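Local structure of beta-L-arabinobiosidase (Bacteroides thetaiotaomicron, 5MQR) at residues Q665-R675 with F976-Y987. The protein is a glycoside hydrolase of plant pectin breakdown, probably a beta-L-arabinobiosidase, possibly with sialidase activity. Residues are numbered along the deposited sequence; the frame is centred on the assembly and turned at random.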
ATOM      1  N   GLN A 665      -8.966  -7.088  14.178  1.00 22.18           N
ATOM      2  CA  GLN A 665      -9.687  -7.868  15.167  1.00 22.79           C
ATOM      3  C   GLN A 665      -9.114  -9.283  15.139  1.00 23.11           C
ATOM      4  O   GLN A 665      -9.232 -10.000  14.132  1.00 22.21           O
ATOM      5  CB  GLN A 665     -11.187  -7.837  14.887  1.00 22.57           C
ATOM      6  CG  GLN A 665     -12.047  -8.213  16.089  1.00 23.08           C
ATOM      7  CD  GLN A 665     -13.543  -8.004  15.864  1.00 23.01           C
ATOM      8  OE1 GLN A 665     -13.968  -7.042  15.210  1.00 23.53           O
ATOM      9  NE2 GLN A 665     -14.341  -8.902  16.399  1.00 22.64           N
ATOM     10  N   ARG A 666      -8.486  -9.655  16.252  1.00 24.03           N
ATOM     11  CA  ARG A 666      -7.734 -10.894  16.365  1.00 24.79           C
ATOM     12  C   ARG A 666      -8.556 -12.145  16.065  1.00 23.04           C
ATOM     13  O   ARG A 666      -8.085 -13.037  15.377  1.00 21.78           O
ATOM     14  CB  ARG A 666      -7.092 -10.984  17.766  1.00 28.29           C
ATOM     15  CG  ARG A 666      -6.186 -12.192  18.023  1.00 32.03           C
ATOM     16  CD  ARG A 666      -5.070 -12.277  16.964  1.00 35.82           C
ATOM     17  NE  ARG A 666      -4.022 -13.263  17.304  1.00 39.79           N
ATOM     18  CZ  ARG A 666      -2.725 -13.198  16.945  1.00 40.19           C
ATOM     19  NH1 ARG A 666      -2.244 -12.177  16.227  1.00 40.45           N
ATOM     20  NH2 ARG A 666      -1.886 -14.161  17.342  1.00 40.48           N
ATOM     21  N   ASN A 667      -9.783 -12.217  16.563  1.00 21.87           N
ATOM     22  CA  ASN A 667     -10.547 -13.457  16.411  1.00 21.47           C
ATOM     23  C   ASN A 667     -10.903 -13.770  14.940  1.00 20.86           C
ATOM     24  O   ASN A 667     -10.752 -14.902  14.518  1.00 21.07           O
ATOM     25  CB  ASN A 667     -11.745 -13.569  17.387  1.00 21.15           C
ATOM     26  CG  ASN A 667     -12.773 -12.441  17.255  1.00 21.34           C
ATOM     27  OD1 ASN A 667     -12.676 -11.550  16.421  1.00 20.75           O
ATOM     28  ND2 ASN A 667     -13.765 -12.483  18.128  1.00 22.24           N
ATOM     29  N   PHE A 668     -11.323 -12.771  14.166  1.00 20.37           N
ATOM     30  CA  PHE A 668     -11.600 -12.946  12.738  1.00 20.31           C
ATOM     31  C   PHE A 668     -10.379 -13.417  11.946  1.00 20.16           C
ATOM     32  O   PHE A 668     -10.472 -14.318  11.090  1.00 20.12           O
ATOM     33  CB  PHE A 668     -12.072 -11.624  12.112  1.00 20.42           C
ATOM     34  CG  PHE A 668     -13.551 -11.375  12.205  1.00 20.48           C
ATOM     35  CD1 PHE A 668     -14.102 -10.742  13.317  1.00 20.80           C
ATOM     36  CD2 PHE A 668     -14.379 -11.725  11.165  1.00 20.49           C
ATOM     37  CE1 PHE A 668     -15.469 -10.490  13.392  1.00 21.08           C
ATOM     38  CE2 PHE A 668     -15.751 -11.467  11.223  1.00 21.06           C
ATOM     39  CZ  PHE A 668     -16.293 -10.839  12.332  1.00 21.17           C
ATOM     40  N   GLU A 669      -9.248 -12.794  12.231  1.00 19.51           N
ATOM     41  CA  GLU A 669      -8.019 -13.117  11.560  1.00 20.20           C
ATOM     42  C   GLU A 669      -7.599 -14.545  11.904  1.00 20.34           C
ATOM     43  O   GLU A 669      -7.316 -15.323  11.012  1.00 20.59           O
ATOM     44  CB  GLU A 669      -6.903 -12.122  11.914  1.00 20.41           C
ATOM     45  CG  GLU A 669      -5.643 -12.314  11.069  1.00 21.05           C
ATOM     46  CD  GLU A 669      -4.558 -11.307  11.379  1.00 21.70           C
ATOM     47  OE1 GLU A 669      -4.685 -10.155  10.905  1.00 22.29           O
ATOM     48  OE2 GLU A 669      -3.586 -11.668  12.096  1.00 22.28           O
ATOM     49  N   GLU A 670      -7.594 -14.882  13.189  1.00 20.77           N
ATOM     50  CA  GLU A 670      -7.222 -16.214  13.644  1.00 21.41           C
ATOM     51  C   GLU A 670      -8.124 -17.281  13.033  1.00 20.46           C
ATOM     52  O   GLU A 670      -7.638 -18.332  12.657  1.00 19.64           O
ATOM     53  CB  GLU A 670      -7.281 -16.310  15.170  1.00 22.82           C
ATOM     54  CG  GLU A 670      -6.909 -17.676  15.719  1.00 24.28           C
ATOM     55  CD  GLU A 670      -6.908 -17.715  17.232  1.00 25.79           C
ATOM     56  OE1 GLU A 670      -7.947 -17.435  17.867  1.00 27.32           O
ATOM     57  OE2 GLU A 670      -5.861 -18.048  17.793  1.00 28.23           O
HETATM   58  N   MSE A 671      -9.419 -16.996  12.941  1.00 20.14           N
HETATM   59  CA  MSE A 671     -10.397 -17.977  12.418  1.00 20.38           C
HETATM   60  C   MSE A 671     -10.205 -18.180  10.948  1.00 19.99           C
HETATM   61  O   MSE A 671     -10.406 -19.273  10.450  1.00 19.99           O
HETATM   62  CB  MSE A 671     -11.838 -17.556  12.699  1.00 20.97           C
HETATM   63  CG  MSE A 671     -12.855 -18.679  12.539  1.00 22.32           C
HETATM   64 SE   MSE A 671     -12.428 -20.226  13.721  1.00 24.09          SE
HETATM   65  CE  MSE A 671     -12.282 -19.247  15.424  1.00 23.30           C
ATOM     66  N   TYR A 672      -9.820 -17.117  10.238  1.00 19.89           N
ATOM     67  CA  TYR A 672      -9.485 -17.203   8.842  1.00 19.41           C
ATOM     68  C   TYR A 672      -8.433 -18.274   8.633  1.00 19.45           C
ATOM     69  O   TYR A 672      -8.607 -19.195   7.848  1.00 19.22           O
ATOM     70  CB  TYR A 672      -8.984 -15.848   8.314  1.00 19.58           C
ATOM     71  CG  TYR A 672      -8.697 -15.903   6.851  1.00 19.63           C
ATOM     72  CD1 TYR A 672      -9.698 -15.697   5.920  1.00 19.68           C
ATOM     73  CD2 TYR A 672      -7.419 -16.214   6.388  1.00 19.72           C
ATOM     74  CE1 TYR A 672      -9.430 -15.780   4.566  1.00 19.76           C
ATOM     75  CE2 TYR A 672      -7.147 -16.296   5.033  1.00 19.53           C
ATOM     76  CZ  TYR A 672      -8.157 -16.078   4.128  1.00 19.50           C
ATOM     77  OH  TYR A 672      -7.892 -16.209   2.780  1.00 19.77           O
ATOM     78  N   TYR A 673      -7.340 -18.154   9.362  1.00 19.25           N
ATOM     79  CA  TYR A 673      -6.238 -19.091   9.199  1.00 19.25           C
ATOM     80  C   TYR A 673      -6.590 -20.460   9.749  1.00 19.36           C
ATOM     81  O   TYR A 673      -6.266 -21.467   9.106  1.00 19.12           O
ATOM     82  CB  TYR A 673      -4.915 -18.513   9.768  1.00 19.22           C
ATOM     83  CG  TYR A 673      -4.463 -17.368   8.906  1.00 19.11           C
ATOM     84  CD1 TYR A 673      -3.851 -17.598   7.673  1.00 19.44           C
ATOM     85  CD2 TYR A 673      -4.756 -16.046   9.260  1.00 19.14           C
ATOM     86  CE1 TYR A 673      -3.493 -16.528   6.847  1.00 19.49           C
ATOM     87  CE2 TYR A 673      -4.413 -14.982   8.447  1.00 19.00           C
ATOM     88  CZ  TYR A 673      -3.788 -15.221   7.248  1.00 19.13           C
ATOM     89  OH  TYR A 673      -3.468 -14.157   6.457  1.00 19.66           O
ATOM     90  N   TYR A 674      -7.296 -20.513  10.882  1.00 19.13           N
ATOM     91  CA  TYR A 674      -7.659 -21.798  11.446  1.00 19.72           C
ATOM     92  C   TYR A 674      -8.495 -22.662  10.482  1.00 19.73           C
ATOM     93  O   TYR A 674      -8.257 -23.848  10.350  1.00 19.27           O
ATOM     94  CB  TYR A 674      -8.411 -21.639  12.775  1.00 20.18           C
ATOM     95  CG  TYR A 674      -8.952 -22.957  13.315  1.00 20.06           C
ATOM     96  CD1 TYR A 674      -8.107 -23.879  13.906  1.00 20.30           C
ATOM     97  CD2 TYR A 674     -10.284 -23.288  13.177  1.00 20.69           C
ATOM     98  CE1 TYR A 674      -8.575 -25.091  14.373  1.00 20.93           C
ATOM     99  CE2 TYR A 674     -10.781 -24.510  13.648  1.00 21.22           C
ATOM    100  CZ  TYR A 674      -9.919 -25.403  14.239  1.00 21.25           C
ATOM    101  OH  TYR A 674     -10.394 -26.594  14.721  1.00 22.17           O
ATOM    102  N   ARG A 675      -9.465 -22.061   9.824  1.00 20.04           N
ATOM    103  CA  ARG A 675     -10.400 -22.834   9.003  1.00 20.56           C
ATOM    104  C   ARG A 675      -9.711 -23.349   7.751  1.00 20.82           C
ATOM    105  O   ARG A 675     -10.057 -24.429   7.277  1.00 20.95           O
ATOM    106  CB  ARG A 675     -11.647 -22.025   8.662  1.00 20.12           C
ATOM    107  CG  ARG A 675     -12.604 -21.878   9.859  1.00 20.26           C
ATOM    108  CD  ARG A 675     -13.217 -23.207  10.301  1.00 20.15           C
ATOM    109  NE  ARG A 675     -13.973 -23.802   9.223  1.00 20.35           N
ATOM    110  CZ  ARG A 675     -15.302 -23.783   9.092  1.00 20.81           C
ATOM    111  NH1 ARG A 675     -16.108 -23.233  10.013  1.00 20.62           N
ATOM    112  NH2 ARG A 675     -15.836 -24.341   8.009  1.00 20.65           N
ATOM    113  N   PHE A 976     -22.469  -8.412   9.907  1.00 23.14           N
ATOM    114  CA  PHE A 976     -21.188  -8.446  10.606  1.00 23.15           C
ATOM    115  C   PHE A 976     -21.322  -9.135  11.943  1.00 24.37           C
ATOM    116  O   PHE A 976     -20.489  -9.966  12.297  1.00 23.64           O
ATOM    117  CB  PHE A 976     -20.618  -7.038  10.848  1.00 22.64           C
ATOM    118  CG  PHE A 976     -19.240  -7.045  11.451  1.00 21.69           C
ATOM    119  CD1 PHE A 976     -19.068  -7.051  12.837  1.00 21.56           C
ATOM    120  CD2 PHE A 976     -18.123  -7.090  10.640  1.00 21.00           C
ATOM    121  CE1 PHE A 976     -17.803  -7.095  13.399  1.00 21.26           C
ATOM    122  CE2 PHE A 976     -16.844  -7.093  11.192  1.00 20.95           C
ATOM    123  CZ  PHE A 976     -16.680  -7.111  12.575  1.00 20.91           C
ATOM    124  N   ARG A 977     -22.379  -8.786  12.670  1.00 26.74           N
ATOM    125  CA  ARG A 977     -22.613  -9.315  14.005  1.00 28.21           C
ATOM    126  C   ARG A 977     -22.799 -10.833  13.974  1.00 26.75           C
ATOM    127  O   ARG A 977     -22.279 -11.527  14.836  1.00 26.61           O
ATOM    128  CB  ARG A 977     -23.809  -8.608  14.669  1.00 31.43           C
ATOM    129  CG  ARG A 977     -24.122  -9.012  16.109  1.00 35.11           C
ATOM    130  CD  ARG A 977     -22.896  -8.852  17.024  1.00 38.66           C
ATOM    131  NE  ARG A 977     -23.189  -9.257  18.400  1.00 41.77           N
ATOM    132  CZ  ARG A 977     -22.282  -9.592  19.329  1.00 44.69           C
ATOM    133  NH1 ARG A 977     -20.970  -9.594  19.076  1.00 44.25           N
ATOM    134  NH2 ARG A 977     -22.703  -9.950  20.543  1.00 46.66           N
ATOM    135  N   GLN A 978     -23.496 -11.349  12.970  1.00 25.19           N
ATOM    136  CA  GLN A 978     -23.694 -12.797  12.863  1.00 24.42           C
ATOM    137  C   GLN A 978     -22.411 -13.511  12.458  1.00 23.76           C
ATOM    138  O   GLN A 978     -22.165 -14.615  12.932  1.00 23.06           O
ATOM    139  CB  GLN A 978     -24.838 -13.152  11.906  1.00 24.20           C
ATOM    140  CG  GLN A 978     -26.217 -12.893  12.492  1.00 24.74           C
ATOM    141  CD  GLN A 978     -26.432 -13.607  13.830  1.00 24.70           C
ATOM    142  OE1 GLN A 978     -25.961 -14.714  14.022  1.00 24.28           O
ATOM    143  NE2 GLN A 978     -27.122 -12.968  14.750  1.00 24.92           N
HETATM  144  N   MSE A 979     -21.594 -12.881  11.612  1.00 22.66           N
HETATM  145  CA  MSE A 979     -20.265 -13.403  11.337  1.00 22.54           C
HETATM  146  C   MSE A 979     -19.399 -13.388  12.577  1.00 21.96           C
HETATM  147  O   MSE A 979     -18.650 -14.330  12.792  1.00 21.92           O
HETATM  148  CB  MSE A 979     -19.566 -12.654  10.202  1.00 22.60           C
HETATM  149  CG  MSE A 979     -20.216 -12.929   8.856  1.00 23.42           C
HETATM  150 SE   MSE A 979     -19.740 -14.718   8.205  1.00 24.65          SE
HETATM  151  CE  MSE A 979     -17.837 -14.415   7.753  1.00 24.42           C
ATOM    152  N   GLU A 980     -19.496 -12.346  13.397  1.00 21.51           N
ATOM    153  CA  GLU A 980     -18.752 -12.265  14.647  1.00 21.43           C
ATOM    154  C   GLU A 980     -19.124 -13.388  15.641  1.00 21.28           C
ATOM    155  O   GLU A 980     -18.251 -14.005  16.272  1.00 20.76           O
ATOM    156  CB  GLU A 980     -18.960 -10.888  15.294  1.00 22.06           C
ATOM    157  CG  GLU A 980     -18.117 -10.652  16.540  1.00 22.57           C
ATOM    158  CD  GLU A 980     -18.046  -9.183  16.944  1.00 23.40           C
ATOM    159  OE1 GLU A 980     -19.109  -8.611  17.207  1.00 24.16           O
ATOM    160  OE2 GLU A 980     -16.935  -8.598  16.996  1.00 23.18           O
ATOM    161  N   LEU A 981     -20.420 -13.640  15.780  1.00 21.23           N
ATOM    162  CA  LEU A 981     -20.914 -14.726  16.620  1.00 21.10           C
ATOM    163  C   LEU A 981     -20.484 -16.107  16.080  1.00 20.87           C
ATOM    164  O   LEU A 981     -20.137 -16.991  16.858  1.00 20.93           O
ATOM    165  CB  LEU A 981     -22.439 -14.651  16.754  1.00 21.24           C
ATOM    166  CG  LEU A 981     -23.009 -13.447  17.514  1.00 21.91           C
ATOM    167  CD1 LEU A 981     -24.554 -13.443  17.568  1.00 22.44           C
ATOM    168  CD2 LEU A 981     -22.442 -13.387  18.927  1.00 21.96           C
ATOM    169  N   TYR A 982     -20.490 -16.288  14.761  1.00 20.57           N
ATOM    170  CA  TYR A 982     -19.982 -17.518  14.169  1.00 20.39           C
ATOM    171  C   TYR A 982     -18.493 -17.697  14.556  1.00 20.00           C
ATOM    172  O   TYR A 982     -18.054 -18.785  14.965  1.00 19.66           O
ATOM    173  CB  TYR A 982     -20.173 -17.484  12.652  1.00 20.50           C
ATOM    174  CG  TYR A 982     -19.873 -18.764  11.887  1.00 20.66           C
ATOM    175  CD1 TYR A 982     -19.782 -20.016  12.515  1.00 21.10           C
ATOM    176  CD2 TYR A 982     -19.715 -18.725  10.516  1.00 20.79           C
ATOM    177  CE1 TYR A 982     -19.521 -21.170  11.791  1.00 21.37           C
ATOM    178  CE2 TYR A 982     -19.466 -19.873   9.782  1.00 21.30           C
ATOM    179  CZ  TYR A 982     -19.359 -21.091  10.422  1.00 21.55           C
ATOM    180  OH  TYR A 982     -19.107 -22.220   9.672  1.00 22.32           O
ATOM    181  N   VAL A 983     -17.750 -16.607  14.501  1.00 19.49           N
ATOM    182  CA  VAL A 983     -16.351 -16.612  14.973  1.00 19.81           C
ATOM    183  C   VAL A 983     -16.224 -16.977  16.456  1.00 19.77           C
ATOM    184  O   VAL A 983     -15.525 -17.916  16.796  1.00 20.19           O
ATOM    185  CB  VAL A 983     -15.630 -15.269  14.665  1.00 19.75           C
ATOM    186  CG1 VAL A 983     -14.251 -15.222  15.329  1.00 19.77           C
ATOM    187  CG2 VAL A 983     -15.470 -15.075  13.154  1.00 19.49           C
ATOM    188  N   GLU A 984     -16.937 -16.270  17.323  1.00 20.21           N
ATOM    189  CA  GLU A 984     -16.866 -16.519  18.753  1.00 20.34           C
ATOM    190  C   GLU A 984     -17.316 -17.924  19.123  1.00 20.40           C
ATOM    191  O   GLU A 984     -16.827 -18.484  20.105  1.00 20.87           O
ATOM    192  CB  GLU A 984     -17.724 -15.511  19.528  1.00 21.15           C
ATOM    193  CG  GLU A 984     -17.138 -14.097  19.539  1.00 21.30           C
ATOM    194  CD  GLU A 984     -18.004 -13.070  20.253  1.00 21.77           C
ATOM    195  OE1 GLU A 984     -19.184 -13.351  20.547  1.00 21.40           O
ATOM    196  OE2 GLU A 984     -17.482 -11.963  20.512  1.00 22.62           O
ATOM    197  N   SER A 985     -18.249 -18.480  18.363  1.00 19.68           N
ATOM    198  CA  SER A 985     -18.728 -19.826  18.636  1.00 20.39           C
ATOM    199  C   SER A 985     -17.684 -20.914  18.350  1.00 20.11           C
ATOM    200  O   SER A 985     -17.785 -21.978  18.905  1.00 19.55           O
ATOM    201  CB  SER A 985     -20.013 -20.146  17.845  1.00 20.43           C
ATOM    202  OG  SER A 985     -19.744 -20.436  16.470  1.00 20.01           O
ATOM    203  N   GLN A 986     -16.696 -20.624  17.498  1.00 20.21           N
ATOM    204  CA  GLN A 986     -15.721 -21.612  17.042  1.00 20.22           C
ATOM    205  C   GLN A 986     -14.497 -21.690  17.970  1.00 20.35           C
ATOM    206  O   GLN A 986     -13.355 -21.587  17.537  1.00 19.36           O
ATOM    207  CB  GLN A 986     -15.328 -21.351  15.587  1.00 20.26           C
ATOM    208  CG  GLN A 986     -16.444 -21.702  14.599  1.00 20.64           C
ATOM    209  CD  GLN A 986     -16.128 -21.255  13.178  1.00 20.95           C
ATOM    210  OE1 GLN A 986     -15.714 -22.060  12.344  1.00 21.16           O
ATOM    211  NE2 GLN A 986     -16.322 -19.964  12.893  1.00 21.05           N
ATOM    212  N   TYR A 987     -14.773 -21.887  19.260  1.00 20.35           N
ATOM    213  CA  TYR A 987     -13.763 -22.064  20.279  1.00 20.53           C
ATOM    214  C   TYR A 987     -14.264 -23.123  21.240  1.00 20.93           C
ATOM    215  O   TYR A 987     -15.487 -23.296  21.415  1.00 21.25           O
ATOM    216  CB  TYR A 987     -13.471 -20.758  21.024  1.00 20.51           C
ATOM    217  CG  TYR A 987     -12.722 -19.767  20.183  1.00 20.39           C
ATOM    218  CD1 TYR A 987     -13.397 -18.873  19.363  1.00 20.22           C
ATOM    219  CD2 TYR A 987     -11.336 -19.722  20.208  1.00 20.41           C
ATOM    220  CE1 TYR A 987     -12.710 -17.974  18.566  1.00 20.24           C
ATOM    221  CE2 TYR A 987     -10.630 -18.813  19.415  1.00 20.30           C
ATOM    222  CZ  TYR A 987     -11.330 -17.939  18.597  1.00 20.40           C
ATOM    223  OH  TYR A 987     -10.652 -17.022  17.818  1.00 20.95           O
TER
HETATM  224  O   HOH W   1     -16.123  -5.842  16.490  1.00 29.52           O
HETATM  225  O   HOH W   2     -15.683 -10.487  18.954  1.00 21.68           O
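Phe668 is the knob of this helix pair, seated among Phe976, Met979, Glu980 and Val983 of the crossing helix. Val983 CG2 lies over one face of its ring, 4.1 Å from the centroid, a CH-pi contact; the Phe976 ring forms an offset pair with it, planes 26° apart, with little overlap. At the N-cap, Gln665 runs out extended, and NE2 reaches the anti lone pair of Glu980 OE2 at 2.7 Å. Two waters also donate to that oxygen, one bridging to Gln665 OE1, the other to Asn667 ND2 and Glu984; Arg977 NH1 makes a salt bridge with Glu980 OE1. Farther along, Tyr987 OH donates to Glu670 OE1 at 2.7 Å, while the SE-CE end of selenomethionine Met671 lies against Gln986 and Tyr987. Arg675 doubles back along its chain (chi2 -66°), which turns NH1 to Gln986 OE1 at 2.6 Å, in the guanidinium plane, and to Tyr982 OH at 3.2 Å. Tyr982 OH is bonded mainly to Thr1020 O. Helix 666-680 thus packs at 65° on helix 972-985 of the MGH1-like glycoside hydrolase part, with polar bonds from Gln665 to Arg675, the later ones mostly to Gln986 and Tyr987 just past the helix; Arg977 and the three donors at OE2 probably favour an ionised Glu980.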